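Local coordinates for protein copper induced nitroreductase D (Lactococcus lactis, PDB 2WQF) that is a copper-induced flavoprotein that binds FMN, probably reduces nitro compounds, and takes part in the defence against oxidative stress, at residues Asp61-Val64 with Ala65-Lys69; Pro123-Ser126 with Glu127-Ser130; Phe191-Asp194 with Ala195-Phe198. All blocks are in the same frame, centred on the assembly; numbering follows the deposited sequence.

Contact 1 (Asp61-Val64 with Ala65-Lys69)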
ATOM      1  N   ASP A  61      21.030   8.041  17.126  1.00 20.60           N
ATOM      2  CA  ASP A  61      21.699   8.461  18.346  1.00 24.81           C
ATOM      3  C   ASP A  61      21.320   9.865  18.762  1.00 25.43           C
ATOM      4  O   ASP A  61      21.183  10.148  19.949  1.00 28.33           O
ATOM      5  CB  ASP A  61      23.211   8.426  18.164  1.00 30.54           C
ATOM      6  CG  ASP A  61      23.802   7.053  18.391  1.00 34.27           C
ATOM      7  OD1 ASP A  61      23.142   6.171  18.982  1.00 40.56           O
ATOM      8  OD2 ASP A  61      24.949   6.873  17.964  1.00 38.50           O
ATOM      9  N   GLU A  62      21.151  10.747  17.779  1.00 22.82           N
ATOM     10  CA  GLU A  62      21.032  12.167  18.049  1.00 23.23           C
ATOM     11  C   GLU A  62      19.616  12.682  17.905  1.00 21.54           C
ATOM     12  O   GLU A  62      19.301  13.770  18.389  1.00 25.83           O
ATOM     13  CB  GLU A  62      21.970  12.949  17.128  1.00 28.49           C
ATOM     14  CG  GLU A  62      23.439  12.590  17.321  1.00 32.23           C
ATOM     15  CD  GLU A  62      24.374  13.576  16.654  1.00 32.75           C
ATOM     16  OE1 GLU A  62      24.064  14.787  16.672  1.00 46.55           O
ATOM     17  OE2 GLU A  62      25.416  13.145  16.123  1.00 49.38           O
ATOM     18  N   ILE A  63      18.751  11.899  17.265  1.00 22.86           N
ATOM     19  CA  ILE A  63      17.350  12.294  17.127  1.00 20.30           C
ATOM     20  C   ILE A  63      16.388  11.331  17.803  1.00 20.00           C
ATOM     21  O   ILE A  63      15.668  11.722  18.716  1.00 22.22           O
ATOM     22  CB  ILE A  63      16.963  12.517  15.632  1.00 18.29           C
ATOM     23  CG1 ILE A  63      17.783  13.670  15.063  1.00 23.45           C
ATOM     24  CG2 ILE A  63      15.472  12.783  15.472  1.00 19.81           C
ATOM     25  CD1 ILE A  63      17.578  13.934  13.564  1.00 21.84           C
ATOM     26  N   VAL A  64      16.353  10.069  17.403  1.00 19.97           N
ATOM     27  CA  VAL A  64      15.317   9.191  17.940  1.00 20.30           C
ATOM     28  C   VAL A  64      15.489   8.954  19.443  1.00 24.24           C
ATOM     29  O   VAL A  64      14.541   9.090  20.208  1.00 23.92           O
ATOM     30  CB  VAL A  64      15.242   7.855  17.201  1.00 19.43           C
ATOM     31  CG1 VAL A  64      14.130   7.012  17.790  1.00 22.36           C
ATOM     32  CG2 VAL A  64      15.005   8.066  15.714  1.00 21.14           C
ATOM     33  N   ALA A  65      16.698   8.599  19.866  1.00 22.52           N
ATOM     34  CA  ALA A  65      16.948   8.307  21.278  1.00 26.56           C
ATOM     35  C   ALA A  65      16.592   9.488  22.198  1.00 30.96           C
ATOM     36  O   ALA A  65      15.819   9.324  23.149  1.00 27.45           O
ATOM     37  CB  ALA A  65      18.407   7.866  21.485  1.00 29.47           C
ATOM     38  N   PRO A  66      17.137  10.687  21.916  1.00 31.37           N
ATOM     39  CA  PRO A  66      16.778  11.819  22.784  1.00 33.71           C
ATOM     40  C   PRO A  66      15.288  12.189  22.749  1.00 31.11           C
ATOM     41  O   PRO A  66      14.738  12.522  23.794  1.00 38.70           O
ATOM     42  CB  PRO A  66      17.632  12.969  22.238  1.00 39.29           C
ATOM     43  CG  PRO A  66      18.742  12.307  21.485  1.00 38.87           C
ATOM     44  CD  PRO A  66      18.173  11.053  20.939  1.00 29.15           C
ATOM     45  N   GLU A  67      14.652  12.141  21.581  1.00 28.78           N
ATOM     46  CA  GLU A  67      13.232  12.487  21.479  1.00 31.14           C
ATOM     47  C   GLU A  67      12.370  11.489  22.246  1.00 35.40           C
ATOM     48  O   GLU A  67      11.386  11.873  22.891  1.00 36.79           O
ATOM     49  CB  GLU A  67      12.788  12.541  20.013  1.00 27.90           C
ATOM     50  CG  GLU A  67      13.382  13.706  19.214  1.00 30.00           C
ATOM     51  CD  GLU A  67      12.689  15.020  19.492  1.00 31.73           C
ATOM     52  OE1 GLU A  67      11.770  15.039  20.339  1.00 29.92           O
ATOM     53  OE2 GLU A  67      13.052  16.032  18.857  1.00 34.25           O
ATOM     54  N   LEU A  68      12.745  10.213  22.168  1.00 28.62           N
ATOM     55  CA  LEU A  68      12.045   9.154  22.879  1.00 29.82           C
ATOM     56  C   LEU A  68      12.229   9.310  24.394  1.00 33.00           C
ATOM     57  O   LEU A  68      11.267   9.208  25.166  1.00 44.69           O
ATOM     58  CB  LEU A  68      12.564   7.794  22.405  1.00 38.07           C
ATOM     59  CG  LEU A  68      11.610   6.606  22.471  1.00 53.24           C
ATOM     60  CD1 LEU A  68      10.296   6.937  21.822  1.00 51.24           C
ATOM     61  CD2 LEU A  68      12.242   5.392  21.794  1.00 54.60           C
ATOM     62  N   LYS A  69      13.454   9.588  24.829  1.00 39.97           N
ATOM     63  CA  LYS A  69      13.732   9.747  26.258  1.00 47.68           C
ATOM     64  C   LYS A  69      12.965  10.934  26.815  1.00 53.26           C
ATOM     65  O   LYS A  69      12.386  10.857  27.899  1.00 55.36           O
ATOM     66  CB  LYS A  69      15.233   9.947  26.500  1.00 52.97           C
ATOM     67  CG  LYS A  69      15.612  10.212  27.960  1.00 57.93           C
ATOM     68  CD  LYS A  69      17.126  10.253  28.136  1.00 66.41           C
ATOM     69  CE  LYS A  69      17.521  10.599  29.558  1.00 73.17           C
ATOM     70  NZ  LYS A  69      17.214  12.026  29.868  1.00 74.83           N
TER

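Contact 2 (Pro123-Ser126 with Glu127-Ser130)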
ATOM      1  N   PRO A 123      -6.559  12.816   0.919  1.00 18.22           N
ATOM      2  CA  PRO A 123      -5.783  12.401   2.104  1.00 19.27           C
ATOM      3  C   PRO A 123      -5.786  10.871   2.282  1.00 17.38           C
ATOM      4  O   PRO A 123      -4.761  10.265   2.615  1.00 18.65           O
ATOM      5  CB  PRO A 123      -6.503  13.099   3.268  1.00 28.89           C
ATOM      6  CG  PRO A 123      -7.102  14.320   2.645  1.00 25.31           C
ATOM      7  CD  PRO A 123      -7.534  13.869   1.248  1.00 20.88           C
ATOM      8  N   VAL A 124      -6.929  10.245   2.028  1.00 18.88           N
ATOM      9  CA  VAL A 124      -7.057   8.790   2.119  1.00 17.85           C
ATOM     10  C   VAL A 124      -6.156   8.097   1.099  1.00 13.81           C
ATOM     11  O   VAL A 124      -5.400   7.182   1.428  1.00 15.19           O
ATOM     12  CB  VAL A 124      -8.534   8.362   1.898  1.00 18.78           C
ATOM     13  CG1 VAL A 124      -8.664   6.847   1.687  1.00 20.09           C
ATOM     14  CG2 VAL A 124      -9.391   8.787   3.108  1.00 28.33           C
ATOM     15  N   TRP A 125      -6.226   8.542  -0.141  1.00 13.60           N
ATOM     16  CA  TRP A 125      -5.449   7.925  -1.203  1.00 13.25           C
ATOM     17  C   TRP A 125      -3.965   8.166  -0.986  1.00 12.86           C
ATOM     18  O   TRP A 125      -3.147   7.342  -1.369  1.00 12.42           O
ATOM     19  CB  TRP A 125      -5.894   8.458  -2.571  1.00 16.28           C
ATOM     20  CG  TRP A 125      -7.284   8.034  -2.950  1.00 15.00           C
ATOM     21  CD1 TRP A 125      -7.948   6.915  -2.524  1.00 14.82           C
ATOM     22  CD2 TRP A 125      -8.179   8.720  -3.828  1.00 16.82           C
ATOM     23  NE1 TRP A 125      -9.202   6.861  -3.096  1.00 18.03           N
ATOM     24  CE2 TRP A 125      -9.367   7.959  -3.894  1.00 21.42           C
ATOM     25  CE3 TRP A 125      -8.099   9.911  -4.555  1.00 20.47           C
ATOM     26  CZ2 TRP A 125     -10.445   8.329  -4.682  1.00 21.30           C
ATOM     27  CZ3 TRP A 125      -9.175  10.279  -5.326  1.00 22.71           C
ATOM     28  CH2 TRP A 125     -10.338   9.502  -5.375  1.00 24.74           C
ATOM     29  N   SER A 126      -3.610   9.299  -0.384  1.00 13.53           N
ATOM     30  CA  SER A 126      -2.219   9.573  -0.082  1.00 14.92           C
ATOM     31  C   SER A 126      -1.697   8.604   1.008  1.00 15.24           C
ATOM     32  O   SER A 126      -0.581   8.078   0.915  1.00 13.32           O
ATOM     33  CB  SER A 126      -2.053  11.036   0.350  1.00 15.99           C
ATOM     34  OG  SER A 126      -0.809  11.243   0.976  1.00 15.40           O
ATOM     35  N   GLU A 127      -2.515   8.343   2.016  1.00 13.70           N
ATOM     36  CA  GLU A 127      -2.165   7.377   3.062  1.00 14.27           C
ATOM     37  C   GLU A 127      -1.983   5.973   2.462  1.00 14.13           C
ATOM     38  O   GLU A 127      -0.992   5.271   2.731  1.00 14.23           O
ATOM     39  CB  GLU A 127      -3.242   7.380   4.153  1.00 18.38           C
ATOM     40  CG  GLU A 127      -2.764   6.930   5.494  1.00 27.16           C
ATOM     41  CD  GLU A 127      -1.746   7.886   6.093  1.00 32.43           C
ATOM     42  OE1 GLU A 127      -2.090   8.873   6.743  1.00 22.60           O
ATOM     43  OE2 GLU A 127      -0.571   7.604   5.923  1.00 21.57           O
ATOM     44  N   GLN A 128      -2.918   5.586   1.596  1.00 12.62           N
ATOM     45  CA  GLN A 128      -2.813   4.322   0.879  1.00 13.50           C
ATOM     46  C   GLN A 128      -1.518   4.295   0.062  1.00 11.26           C
ATOM     47  O   GLN A 128      -0.802   3.279   0.043  1.00 12.50           O
ATOM     48  CB  GLN A 128      -4.055   4.098   0.004  1.00 13.83           C
ATOM     49  CG  GLN A 128      -5.313   3.891   0.837  1.00 13.26           C
ATOM     50  CD  GLN A 128      -6.574   3.794   0.023  1.00 15.69           C
ATOM     51  OE1 GLN A 128      -6.563   3.967  -1.198  1.00 16.64           O
ATOM     52  NE2 GLN A 128      -7.682   3.534   0.698  1.00 16.71           N
ATOM     53  N   GLY A 129      -1.230   5.413  -0.603  1.00 11.23           N
ATOM     54  CA  GLY A 129      -0.019   5.590  -1.383  1.00 12.26           C
ATOM     55  C   GLY A 129       1.252   5.364  -0.577  1.00 11.04           C
ATOM     56  O   GLY A 129       2.229   4.783  -1.060  1.00 10.68           O
ATOM     57  N   SER A 130       1.250   5.829   0.663  1.00 10.63           N
ATOM     58  CA  SER A 130       2.390   5.653   1.540  1.00 10.82           C
ATOM     59  C   SER A 130       2.610   4.173   1.850  1.00 11.20           C
ATOM     60  O   SER A 130       3.746   3.661   1.795  1.00 11.17           O
ATOM     61  CB  SER A 130       2.226   6.443   2.840  1.00 13.23           C
ATOM     62  OG  SER A 130       3.442   6.409   3.557  1.00 13.47           O
TER

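Contact 3 (Phe191-Asp194 with Ala195-Phe198)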
ATOM      1  N   PHE A 191      -1.475 -16.956   9.813  1.00 12.82           N
ATOM      2  CA  PHE A 191      -2.404 -16.396   8.825  1.00 13.31           C
ATOM      3  C   PHE A 191      -3.817 -16.731   9.272  1.00 11.90           C
ATOM      4  O   PHE A 191      -4.075 -17.821   9.825  1.00 15.11           O
ATOM      5  CB  PHE A 191      -2.142 -17.001   7.451  1.00 12.94           C
ATOM      6  CG  PHE A 191      -0.730 -16.837   6.970  1.00 11.58           C
ATOM      7  CD1 PHE A 191      -0.367 -15.739   6.210  1.00 12.69           C
ATOM      8  CD2 PHE A 191       0.223 -17.788   7.260  1.00 12.32           C
ATOM      9  CE1 PHE A 191       0.930 -15.593   5.754  1.00 14.30           C
ATOM     10  CE2 PHE A 191       1.530 -17.669   6.844  1.00 13.87           C
ATOM     11  CZ  PHE A 191       1.900 -16.554   6.080  1.00 12.45           C
ATOM     12  N   MET A 192      -4.745 -15.824   9.001  1.00 12.39           N
ATOM     13  CA  MET A 192      -6.170 -16.074   9.195  1.00 13.55           C
ATOM     14  C   MET A 192      -6.639 -17.222   8.325  1.00 13.39           C
ATOM     15  O   MET A 192      -6.034 -17.580   7.314  1.00 13.94           O
ATOM     16  CB  MET A 192      -6.996 -14.872   8.688  1.00 26.50           C
ATOM     17  CG  MET A 192      -7.008 -13.625   9.513  1.00 29.37           C
ATOM     18  SD  MET A 192      -8.014 -12.408   8.635  1.00 17.56           S
ATOM     19  CE  MET A 192      -9.632 -13.117   8.832  1.00 18.79           C
ATOM     20  N   ASP A 193      -7.780 -17.773   8.709  1.00 13.50           N
ATOM     21  CA  ASP A 193      -8.534 -18.685   7.867  1.00 13.54           C
ATOM     22  C   ASP A 193      -9.011 -17.916   6.633  1.00 11.68           C
ATOM     23  O   ASP A 193      -9.646 -16.871   6.760  1.00 13.07           O
ATOM     24  CB  ASP A 193      -9.703 -19.195   8.686  1.00 16.27           C
ATOM     25  CG  ASP A 193     -10.496 -20.291   7.999  1.00 17.62           C
ATOM     26  OD1 ASP A 193     -10.429 -20.483   6.779  1.00 17.35           O
ATOM     27  OD2 ASP A 193     -11.257 -20.955   8.712  1.00 24.99           O
ATOM     28  N   ASP A 194      -8.717 -18.453   5.459  1.00 12.54           N
ATOM     29  CA  ASP A 194      -9.231 -17.889   4.195  1.00 13.47           C
ATOM     30  C   ASP A 194     -10.749 -17.603   4.265  1.00 12.02           C
ATOM     31  O   ASP A 194     -11.229 -16.609   3.725  1.00 13.58           O
ATOM     32  CB  ASP A 194      -9.040 -18.858   3.017  1.00 14.49           C
ATOM     33  CG  ASP A 194      -7.625 -18.951   2.511  1.00 15.97           C
ATOM     34  OD1 ASP A 194      -6.754 -18.134   2.892  1.00 15.02           O
ATOM     35  OD2 ASP A 194      -7.382 -19.873   1.699  1.00 16.82           O
ATOM     36  N   ALA A 195     -11.509 -18.488   4.914  1.00 14.49           N
ATOM     37  CA  ALA A 195     -12.965 -18.386   4.918  1.00 15.47           C
ATOM     38  C   ALA A 195     -13.430 -17.120   5.612  1.00 13.95           C
ATOM     39  O   ALA A 195     -14.551 -16.663   5.386  1.00 17.39           O
ATOM     40  CB  ALA A 195     -13.586 -19.623   5.614  1.00 19.15           C
ATOM     41  N   ASP A 196     -12.586 -16.571   6.487  1.00 15.51           N
ATOM     42  CA  ASP A 196     -12.942 -15.359   7.224  1.00 15.01           C
ATOM     43  C   ASP A 196     -12.581 -14.037   6.502  1.00 14.65           C
ATOM     44  O   ASP A 196     -13.011 -12.965   6.930  1.00 16.71           O
ATOM     45  CB  ASP A 196     -12.300 -15.379   8.618  1.00 17.34           C
ATOM     46  CG  ASP A 196     -12.822 -16.514   9.497  1.00 21.52           C
ATOM     47  OD1 ASP A 196     -14.001 -16.937   9.343  1.00 23.51           O
ATOM     48  OD2 ASP A 196     -12.032 -16.981  10.355  1.00 23.99           O
ATOM     49  N   ARG A 197     -11.854 -14.096   5.386  1.00 13.77           N
ATOM     50  CA  ARG A 197     -11.498 -12.853   4.697  1.00 13.67           C
ATOM     51  C   ARG A 197     -11.691 -12.847   3.185  1.00 13.12           C
ATOM     52  O   ARG A 197     -11.547 -11.800   2.603  1.00 15.25           O
ATOM     53  CB  ARG A 197     -10.072 -12.406   5.041  1.00 12.68           C
ATOM     54  CG  ARG A 197      -8.965 -13.366   4.659  1.00 12.22           C
ATOM     55  CD  ARG A 197      -7.617 -12.655   4.796  1.00 12.45           C
ATOM     56  NE  ARG A 197      -6.495 -13.606   4.823  1.00 11.73           N
ATOM     57  CZ  ARG A 197      -5.230 -13.288   5.077  1.00 13.14           C
ATOM     58  NH1 ARG A 197      -4.893 -12.024   5.214  1.00 13.36           N
ATOM     59  NH2 ARG A 197      -4.285 -14.226   5.125  1.00 13.03           N
ATOM     60  N   PHE A 198     -12.036 -13.983   2.583  1.00 13.68           N
ATOM     61  CA  PHE A 198     -12.302 -14.058   1.150  1.00 14.38           C
ATOM     62  C   PHE A 198     -13.650 -14.678   0.877  1.00 15.28           C
ATOM     63  O   PHE A 198     -13.942 -15.781   1.320  1.00 17.34           O
ATOM     64  CB  PHE A 198     -11.253 -14.908   0.421  1.00 14.28           C
ATOM     65  CG  PHE A 198      -9.815 -14.495   0.668  1.00 12.79           C
ATOM     66  CD1 PHE A 198      -9.333 -13.303   0.218  1.00 16.74           C
ATOM     67  CD2 PHE A 198      -8.941 -15.347   1.314  1.00 13.77           C
ATOM     68  CE1 PHE A 198      -8.025 -12.953   0.428  1.00 16.35           C
ATOM     69  CE2 PHE A 198      -7.627 -15.000   1.516  1.00 13.72           C
ATOM     70  CZ  PHE A 198      -7.171 -13.806   1.070  1.00 15.04           C
TER
HETATM   71  O   HOH W   1      -6.185 -16.448   4.865  1.00 14.01           O
HETATM   72  O   HOH W   2      -9.387 -16.551  10.886  1.00 20.97           O
HETATM   73  O   HOH W   3     -12.117 -19.423  11.449  1.00 38.04           O

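Contact 1 (Asp61-Val64 with Ala65-Lys69)
Pro-66 sits on the turn formed by Asp-61, Glu-62 and Ile-63, in the proline kink of helix 53-73. Its ring carbons occupy the room that an amide hydrogen would need: CD lies 3.3 Å from Asp-61 O, and CG is 3.5 Å from Glu-62 O. Because the proline nitrogen carries no hydrogen, the backbone bond to the preceding turn is missing at this point. Residues 61-64 form a wider pi-type turn, which probably makes room for the ring beside those carbonyls. Beyond the kink the usual alpha-helical pattern returns. Glu-67 N donates to Ile-63 O at 3.1 Å, and Leu-68 N reaches Val-64 O at 2.9 Å with an N-H...O angle of 158°.

Two side chains meet the same carbonyls as these backbone bonds. Glu-67 has CG beside its own backbone N (chi1 -69°), which brings that methylene 3.1 Å from Ile-63 O. The chain then bends, and its carboxylate leaves the turn behind, as suits an acid on a partly exposed face. Leu-68 places CB 3.2 Å from Val-64 O, so the carbonyl that binds its N-H also touches its side chain.

The hydrophobic residues suit the inward side of the helix. Val-64 and Leu-68 both pack on Leu-89 of helix 88-93 and on Tyr-153, whereas Ile-63 meets Ala-160 of helix 158-164 and Trp-165. On the solvent side, Asp-61 OD2 forms a salt bridge with Lys-93.

Contact 2 (Pro123-Ser126 with Glu127-Ser130)
Val-124 and Gln-128, one helical turn apart, lie side by side and point the same way. CG1 of Val-124 is turned anti to its backbone N (chi1 168°), and it rests 3.6 Å from Gln-128 NE2. Gln-128 also meets the indole of Trp-125: OE1 comes up near the ring plane at the edge, 3.5 Å from CD1, with the amide turned 49° against the indole. The glutamine chain is extended beyond CG, and CG lies 3.3 Å from Val-124 O.

All this belongs to helix 121-143, which lies at the dimer interface of this FMN-binding fold. Its regular bonds include Gln-128 N to Val-124 O at 3.0 Å and Gly-129 N to Trp-125 O at 2.8 Å. Bound FMN touches both Trp-125 and Gln-128, and the indole also meets His-152 of the second subunit. Gln-128 NE2 donates to Glu-127 OE2 of the second subunit, and the bond is reciprocated, while Glu-127 OE1 takes a salt bridge from Arg-174 of its own chain.

Glu-127 has CG anti to its backbone N and a bend further out, which leads the carboxylate away from this turn. Ser-126 is small enough for its buried position against Val-108, and its OG is hydrogen-bonded to Glu-103.

Contact 3 (Phe191-Asp194 with Ala195-Phe198)
Asp-193 OD1 accepts from Ala-195 N in an Asx turn, part of the compact bend that leads into strand 198-201. Hydrogen bonds to backbone amides hold the bend. The Asx bond, 2.9 Å from Asp-193 OD1 to Ala-195 N, comes from above the carboxylate plane, and Asp-193 O accepts Asp-196 N at 3.0 Å, closing a beta turn over residues 193-196. Asp-194 O holds two donors: Phe-198 N at 3.0 Å, nearly in line with the carbonyl, and Arg-197 N from above its plane. Aspartate suits position 193 because its short side chain reaches an amide two residues on.

Waters serve the polar ends. One donates to Met-192 O and Asp-194 OD1 and accepts from Arg-197 NE, so the carboxylate and guanidinium are joined through it. Asp-193 OD2 and Asp-196 OD2 approach to 4.4 Å, and a further water donating to both probably eases the repulsion.

Apolar contact comes from Met-192, whose long unbranched chain bends at chi3 to bring CE 3.5 Å from Asp-196 CB; SD is 3.9 Å from Arg-197 CD. Its CB lies over one face of the Arg-197 guanidinium.

Aromatic contacts join the bend to the second subunit. The Phe-191 ring makes a cation-pi contact with Arg-35 of that subunit, and Phe-198 pairs in parallel with one of its strands and packs on its Lys-31. Arg-197 CG lies over one face of the Phe-198 ring, with Asp-194 CB at its edge. An alanine in place of Phe-198 would probably open a gap beside both and cost Lys-31 of the second subunit this packing. Phe-198 CE2 stands 3.5 Å from Asp-194 OD1.

How the contacts relate
Contacts 1 and 2 are each one turn within a helix, whereas contact 3 is a bend in the C-terminal loop; no two share an element or touch. Contact 2 is nearest the chain centre, with half its residues buried; contacts 1 and 3, with two buried residues each, lie farther out, contact 3 farthest. Contact 1 packs only within its own chain, its apolar side against neighbouring helices and loops. The nearest atoms of contacts 1 and 2 are about 17 Å apart; contact 2 turns polar groups toward the second subunit and touches FMN. Contact 3 also meets that subunit, through strand pairing and aromatic packing. Accordingly, contact 1 hinges on a proline, contact 2 on reciprocal amide-carboxylate hydrogen bonds between subunits, and contact 3 on aspartates and bridging waters.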